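Local coordinates for protein polyprenyl synthetase (Nonlabens dokdonensis, PDB 6KD7) that probably builds geranylgeranyl pyrophosphate as a magnesium-dependent prenyltransferase of the FPP/GGPP synthase family, at residues R43-A56 and L172-V186. Numbering follows the deposited sequence.
Sequences RPLLTLMSAEMYGA and LVGCALQMGAIIAGV. With PPV (pyrophosphate), chain B.
The side chain of Arg43 lies roughly perpendicular to that of Leu172 where the contact meets the pyrophosphate pocket. From CB the arginine runs extended through CG; CD then rests on Leu172 CD2 at 3.5 Å, and NE passes the same methyl. At the tip, NH1 and NH2 both donate to pyrophosphate O21, NH1 from 2.6 Å, with P1 in the guanidinium plane at its edge; a long chain ending in two N-H donors suits this oxygen. Replaced by alanine, this position would probably leave O21 without both donors and Leu172 CD2 without CD and NE against it. Next, branched Leu46 suits an apolar seam, CD1 meeting Val173 CG1 (3.5 Å) and CB meeting Leu177 CD2. Small residues bring the helix axes to 7.0 Å, crossing at -34°. The backbones come nearest at Gly180, whose CA is 4.2 Å from Ala51 CA; a CB there would collide with Thr47 O and Ser50 CB. Two compact hydroxyls bind carbonyls from above their planes: Thr47 OG1 donates to Ala176 O (2.6 Å), Ser50 OG to Leu177 O. Tyr54 sets CB against Ala184 CB (3.5 Å); Ala181 CB lies by CD2 and CE2 and Val186 CG2 by CD1 (3.6 Å), on the same side of the ring, while OH bonds Glu190. Gly55 and Gly185 end the helices in Schellman motifs, whose positive phi favours glycine. In this mainly helical fold, helix 58-82 touches both helices, helix 188-215 packs on Ser50 and Tyr54, and helix 123-150 on Met179.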
loop_
_atom_site.group_PDB
_atom_site.type_symbol
_atom_site.label_atom_id
_atom_site.label_comp_id
_atom_site.label_asym_id
_atom_site.label_seq_id
_atom_site.Cartn_x
_atom_site.Cartn_y
_atom_site.Cartn_z
ATOM N N ARG A 43 -33.651 17.563 -15.563
ATOM C CA ARG A 43 -33.009 18.355 -16.651
ATOM C C ARG A 43 -33.671 18.056 -17.992
ATOM O O ARG A 43 -34.157 18.945 -18.665
ATOM C CB ARG A 43 -31.502 18.129 -16.587
ATOM C CG ARG A 43 -30.863 18.823 -15.391
ATOM C CD ARG A 43 -29.436 18.353 -15.242
ATOM N NE ARG A 43 -28.875 18.938 -14.050
ATOM C CZ ARG A 43 -29.167 18.482 -12.871
ATOM N NH1 ARG A 43 -28.639 19.021 -11.812
ATOM N NH2 ARG A 43 -29.973 17.453 -12.739
ATOM N N PRO A 44 -33.802 16.796 -18.426
ATOM C CA PRO A 44 -34.458 16.530 -19.695
ATOM C C PRO A 44 -35.904 17.060 -19.735
ATOM O O PRO A 44 -36.305 17.520 -20.746
ATOM C CB PRO A 44 -34.398 15.007 -19.831
ATOM C CG PRO A 44 -34.040 14.502 -18.461
ATOM C CD PRO A 44 -33.277 15.613 -17.785
ATOM N N LEU A 45 -36.629 16.992 -18.623
ATOM C CA LEU A 45 -38.044 17.425 -18.554
ATOM C C LEU A 45 -38.112 18.929 -18.695
ATOM O O LEU A 45 -39.084 19.363 -19.223
ATOM C CB LEU A 45 -38.718 16.961 -17.257
ATOM C CG LEU A 45 -38.772 15.442 -17.077
ATOM C CD1 LEU A 45 -39.661 15.059 -15.928
ATOM C CD2 LEU A 45 -39.226 14.732 -18.334
ATOM N N LEU A 46 -37.110 19.692 -18.297
ATOM C CA LEU A 46 -37.105 21.153 -18.561
ATOM C C LEU A 46 -37.134 21.404 -20.089
ATOM O O LEU A 46 -37.829 22.356 -20.513
ATOM C CB LEU A 46 -35.886 21.815 -17.918
ATOM C CG LEU A 46 -35.904 21.908 -16.389
ATOM C CD1 LEU A 46 -34.556 22.364 -15.852
ATOM C CD2 LEU A 46 -36.996 22.827 -15.896
ATOM N N THR A 47 -36.400 20.603 -20.869
ATOM C CA THR A 47 -36.285 20.710 -22.339
ATOM C C THR A 47 -37.693 20.500 -22.930
ATOM O O THR A 47 -38.150 21.416 -23.674
ATOM C CB THR A 47 -35.200 19.762 -22.879
ATOM O OG1 THR A 47 -33.931 20.195 -22.365
ATOM C CG2 THR A 47 -35.173 19.766 -24.392
ATOM N N LEU A 48 -38.365 19.411 -22.548
ATOM C CA LEU A 48 -39.735 19.064 -23.022
ATOM C C LEU A 48 -40.734 20.154 -22.606
ATOM O O LEU A 48 -41.521 20.608 -23.447
ATOM C CB LEU A 48 -40.151 17.709 -22.476
ATOM C CG LEU A 48 -39.204 16.573 -22.778
ATOM C CD1 LEU A 48 -39.732 15.287 -22.172
ATOM C CD2 LEU A 48 -38.973 16.400 -24.267
ATOM N N MET A 49 -40.663 20.638 -21.382
ATOM C CA MET A 49 -41.600 21.663 -20.901
ATOM C C MET A 49 -41.413 22.924 -21.745
ATOM O O MET A 49 -42.429 23.531 -22.123
ATOM C CB MET A 49 -41.366 21.995 -19.422
ATOM C CG MET A 49 -41.848 20.894 -18.453
ATOM S SD MET A 49 -41.084 21.080 -16.811
ATOM C CE MET A 49 -41.905 22.579 -16.308
ATOM N N SER A 50 -40.166 23.338 -21.975
ATOM C CA SER A 50 -39.805 24.562 -22.740
ATOM C C SER A 50 -40.388 24.446 -24.153
ATOM O O SER A 50 -41.054 25.367 -24.616
ATOM C CB SER A 50 -38.324 24.743 -22.817
ATOM O OG SER A 50 -37.991 26.041 -23.278
ATOM N N ALA A 51 -40.129 23.326 -24.800
ATOM C CA ALA A 51 -40.630 23.013 -26.132
ATOM C C ALA A 51 -42.160 23.231 -26.129
ATOM O O ALA A 51 -42.604 24.096 -26.863
ATOM C CB ALA A 51 -40.229 21.617 -26.503
ATOM N N GLU A 52 -42.915 22.529 -25.290
ATOM C CA GLU A 52 -44.403 22.597 -25.274
ATOM C C GLU A 52 -44.884 24.043 -25.069
ATOM O O GLU A 52 -45.622 24.537 -25.924
ATOM C CB GLU A 52 -44.962 21.682 -24.204
ATOM C CG GLU A 52 -44.882 20.243 -24.612
ATOM C CD GLU A 52 -45.537 19.306 -23.607
ATOM O OE1 GLU A 52 -45.729 19.736 -22.429
ATOM O OE2 GLU A 52 -45.833 18.156 -24.003
ATOM N N MET A 53 -44.429 24.701 -24.018
ATOM C CA MET A 53 -44.769 26.095 -23.703
ATOM C C MET A 53 -44.602 27.001 -24.914
ATOM O O MET A 53 -45.210 28.065 -24.892
ATOM C CB MET A 53 -43.839 26.672 -22.646
ATOM C CG MET A 53 -44.127 26.160 -21.260
ATOM S SD MET A 53 -42.832 26.603 -20.015
ATOM C CE MET A 53 -41.786 27.735 -20.939
ATOM N N TYR A 54 -43.662 26.739 -25.810
ATOM C CA TYR A 54 -43.365 27.686 -26.909
ATOM C C TYR A 54 -43.974 27.161 -28.220
ATOM O O TYR A 54 -43.810 27.781 -29.278
ATOM C CB TYR A 54 -41.861 27.920 -27.042
ATOM C CG TYR A 54 -41.258 28.883 -26.059
ATOM C CD1 TYR A 54 -41.611 30.213 -26.014
ATOM C CD2 TYR A 54 -40.251 28.462 -25.194
ATOM C CE1 TYR A 54 -41.041 31.093 -25.094
ATOM C CE2 TYR A 54 -39.646 29.337 -24.306
ATOM C CZ TYR A 54 -40.030 30.651 -24.245
ATOM O OH TYR A 54 -39.398 31.466 -23.355
ATOM N N GLY A 55 -44.644 26.023 -28.173
ATOM C CA GLY A 55 -45.491 25.617 -29.289
ATOM C C GLY A 55 -45.075 24.313 -29.892
ATOM O O GLY A 55 -45.854 23.827 -30.706
ATOM N N ALA A 56 -43.912 23.738 -29.564
ATOM C CA ALA A 56 -43.492 22.492 -30.233
ATOM C C ALA A 56 -44.078 21.331 -29.461
ATOM O O ALA A 56 -44.668 21.583 -28.425
ATOM C CB ALA A 56 -41.990 22.435 -30.327
ATOM N N LEU A 172 -26.395 24.405 -16.986
ATOM C CA LEU A 172 -27.019 23.283 -17.698
ATOM C C LEU A 172 -28.537 23.346 -17.524
ATOM O O LEU A 172 -29.224 22.790 -18.371
ATOM C CB LEU A 172 -26.476 21.951 -17.215
ATOM C CG LEU A 172 -27.100 20.701 -17.811
ATOM C CD1 LEU A 172 -26.812 20.591 -19.306
ATOM C CD2 LEU A 172 -26.615 19.459 -17.059
ATOM N N VAL A 173 -29.025 23.934 -16.450
ATOM C CA VAL A 173 -30.487 24.133 -16.257
ATOM C C VAL A 173 -30.976 25.122 -17.318
ATOM O O VAL A 173 -31.914 24.778 -18.031
ATOM C CB VAL A 173 -30.797 24.617 -14.843
ATOM C CG1 VAL A 173 -32.303 24.767 -14.654
ATOM C CG2 VAL A 173 -30.258 23.630 -13.810
ATOM N N GLY A 174 -30.338 26.286 -17.389
ATOM C CA GLY A 174 -30.508 27.290 -18.444
ATOM C C GLY A 174 -30.467 26.661 -19.818
ATOM O O GLY A 174 -31.373 26.899 -20.636
ATOM N N CYS A 175 -29.455 25.850 -20.056
ATOM C CA CYS A 175 -29.179 25.262 -21.371
ATOM C C CYS A 175 -30.326 24.334 -21.742
ATOM O O CYS A 175 -30.731 24.338 -22.901
ATOM C CB CYS A 175 -27.813 24.559 -21.353
ATOM S SG CYS A 175 -27.493 23.601 -22.841
ATOM N N ALA A 176 -30.736 23.442 -20.837
ATOM C CA ALA A 176 -31.832 22.483 -21.088
ATOM C C ALA A 176 -33.095 23.262 -21.532
ATOM O O ALA A 176 -33.747 22.814 -22.476
ATOM C CB ALA A 176 -32.117 21.650 -19.858
ATOM N N LEU A 177 -33.430 24.359 -20.857
ATOM C CA LEU A 177 -34.618 25.190 -21.194
ATOM C C LEU A 177 -34.394 25.856 -22.567
ATOM O O LEU A 177 -35.253 25.673 -23.466
ATOM C CB LEU A 177 -34.840 26.222 -20.088
ATOM C CG LEU A 177 -35.353 25.634 -18.775
ATOM C CD1 LEU A 177 -35.121 26.595 -17.650
ATOM C CD2 LEU A 177 -36.822 25.273 -18.860
ATOM N N GLN A 178 -33.229 26.488 -22.755
ATOM C CA GLN A 178 -32.866 27.152 -24.016
ATOM C C GLN A 178 -32.979 26.168 -25.169
ATOM O O GLN A 178 -33.492 26.612 -26.227
ATOM C CB GLN A 178 -31.552 27.904 -23.903
ATOM C CG GLN A 178 -31.185 28.529 -25.221
ATOM C CD GLN A 178 -30.022 29.469 -25.128
ATOM O OE1 GLN A 178 -29.683 30.064 -26.145
ATOM N NE2 GLN A 178 -29.392 29.610 -23.973
ATOM N N MET A 179 -32.640 24.888 -24.998
ATOM C CA MET A 179 -32.673 23.932 -26.132
ATOM C C MET A 179 -34.132 23.696 -26.566
ATOM O O MET A 179 -34.366 23.333 -27.765
ATOM C CB MET A 179 -32.004 22.580 -25.801
ATOM C CG MET A 179 -30.464 22.742 -25.667
ATOM S SD MET A 179 -29.567 21.344 -24.952
ATOM C CE MET A 179 -30.052 20.011 -26.012
ATOM N N GLY A 180 -35.070 23.708 -25.624
ATOM C CA GLY A 180 -36.488 23.459 -25.980
ATOM C C GLY A 180 -37.019 24.629 -26.779
ATOM O O GLY A 180 -37.658 24.404 -27.796
ATOM N N ALA A 181 -36.643 25.829 -26.360
ATOM C CA ALA A 181 -36.949 27.102 -27.020
ATOM C C ALA A 181 -36.364 27.087 -28.449
ATOM O O ALA A 181 -37.077 27.445 -29.404
ATOM C CB ALA A 181 -36.454 28.233 -26.161
ATOM N N ILE A 182 -35.141 26.597 -28.631
ATOM C CA ILE A 182 -34.512 26.519 -29.972
ATOM C C ILE A 182 -35.357 25.583 -30.823
ATOM O O ILE A 182 -35.563 25.862 -31.985
ATOM C CB ILE A 182 -33.061 26.006 -29.895
ATOM C CG1 ILE A 182 -32.129 27.067 -29.315
ATOM C CG2 ILE A 182 -32.580 25.487 -31.245
ATOM C CD1 ILE A 182 -30.809 26.470 -28.886
ATOM N N ILE A 183 -35.784 24.465 -30.267
ATOM C CA ILE A 183 -36.571 23.499 -31.078
ATOM C C ILE A 183 -37.926 24.095 -31.493
ATOM O O ILE A 183 -38.458 23.663 -32.506
ATOM C CB ILE A 183 -36.637 22.147 -30.360
ATOM C CG1 ILE A 183 -35.241 21.519 -30.356
ATOM C CG2 ILE A 183 -37.662 21.240 -31.005
ATOM C CD1 ILE A 183 -35.032 20.460 -29.326
ATOM N N ALA A 184 -38.464 25.023 -30.705
ATOM C CA ALA A 184 -39.777 25.657 -30.976
ATOM C C ALA A 184 -39.594 26.815 -31.965
ATOM O O ALA A 184 -40.589 27.476 -32.264
ATOM C CB ALA A 184 -40.392 26.168 -29.681
ATOM N N GLY A 185 -38.359 27.170 -32.297
ATOM C CA GLY A 185 -38.039 28.189 -33.310
ATOM C C GLY A 185 -38.013 29.564 -32.696
ATOM O O GLY A 185 -38.007 30.572 -33.406
ATOM N N VAL A 186 -37.965 29.665 -31.390
ATOM C CA VAL A 186 -37.981 31.006 -30.742
ATOM C C VAL A 186 -36.688 31.747 -31.086
ATOM O O VAL A 186 -35.698 31.091 -31.373
ATOM C CB VAL A 186 -38.190 30.750 -29.241
ATOM C CG1 VAL A 186 -37.627 31.811 -28.335
ATOM C CG2 VAL A 186 -39.655 30.515 -28.972
HETATM O O11 PPV B . -29.161 16.075 -7.981
HETATM P P1 PPV B . -29.916 16.142 -9.263
HETATM O O21 PPV B . -29.621 17.388 -10.005
HETATM O O31 PPV B . -31.380 15.949 -9.055
HETATM O OPP PPV B . -29.382 14.924 -10.233
HETATM P P2 PPV B . -29.611 13.320 -10.424
HETATM O O12 PPV B . -28.846 12.650 -9.344
HETATM O O22 PPV B . -31.086 13.092 -10.281
HETATM O O32 PPV B . -29.122 12.931 -11.775
#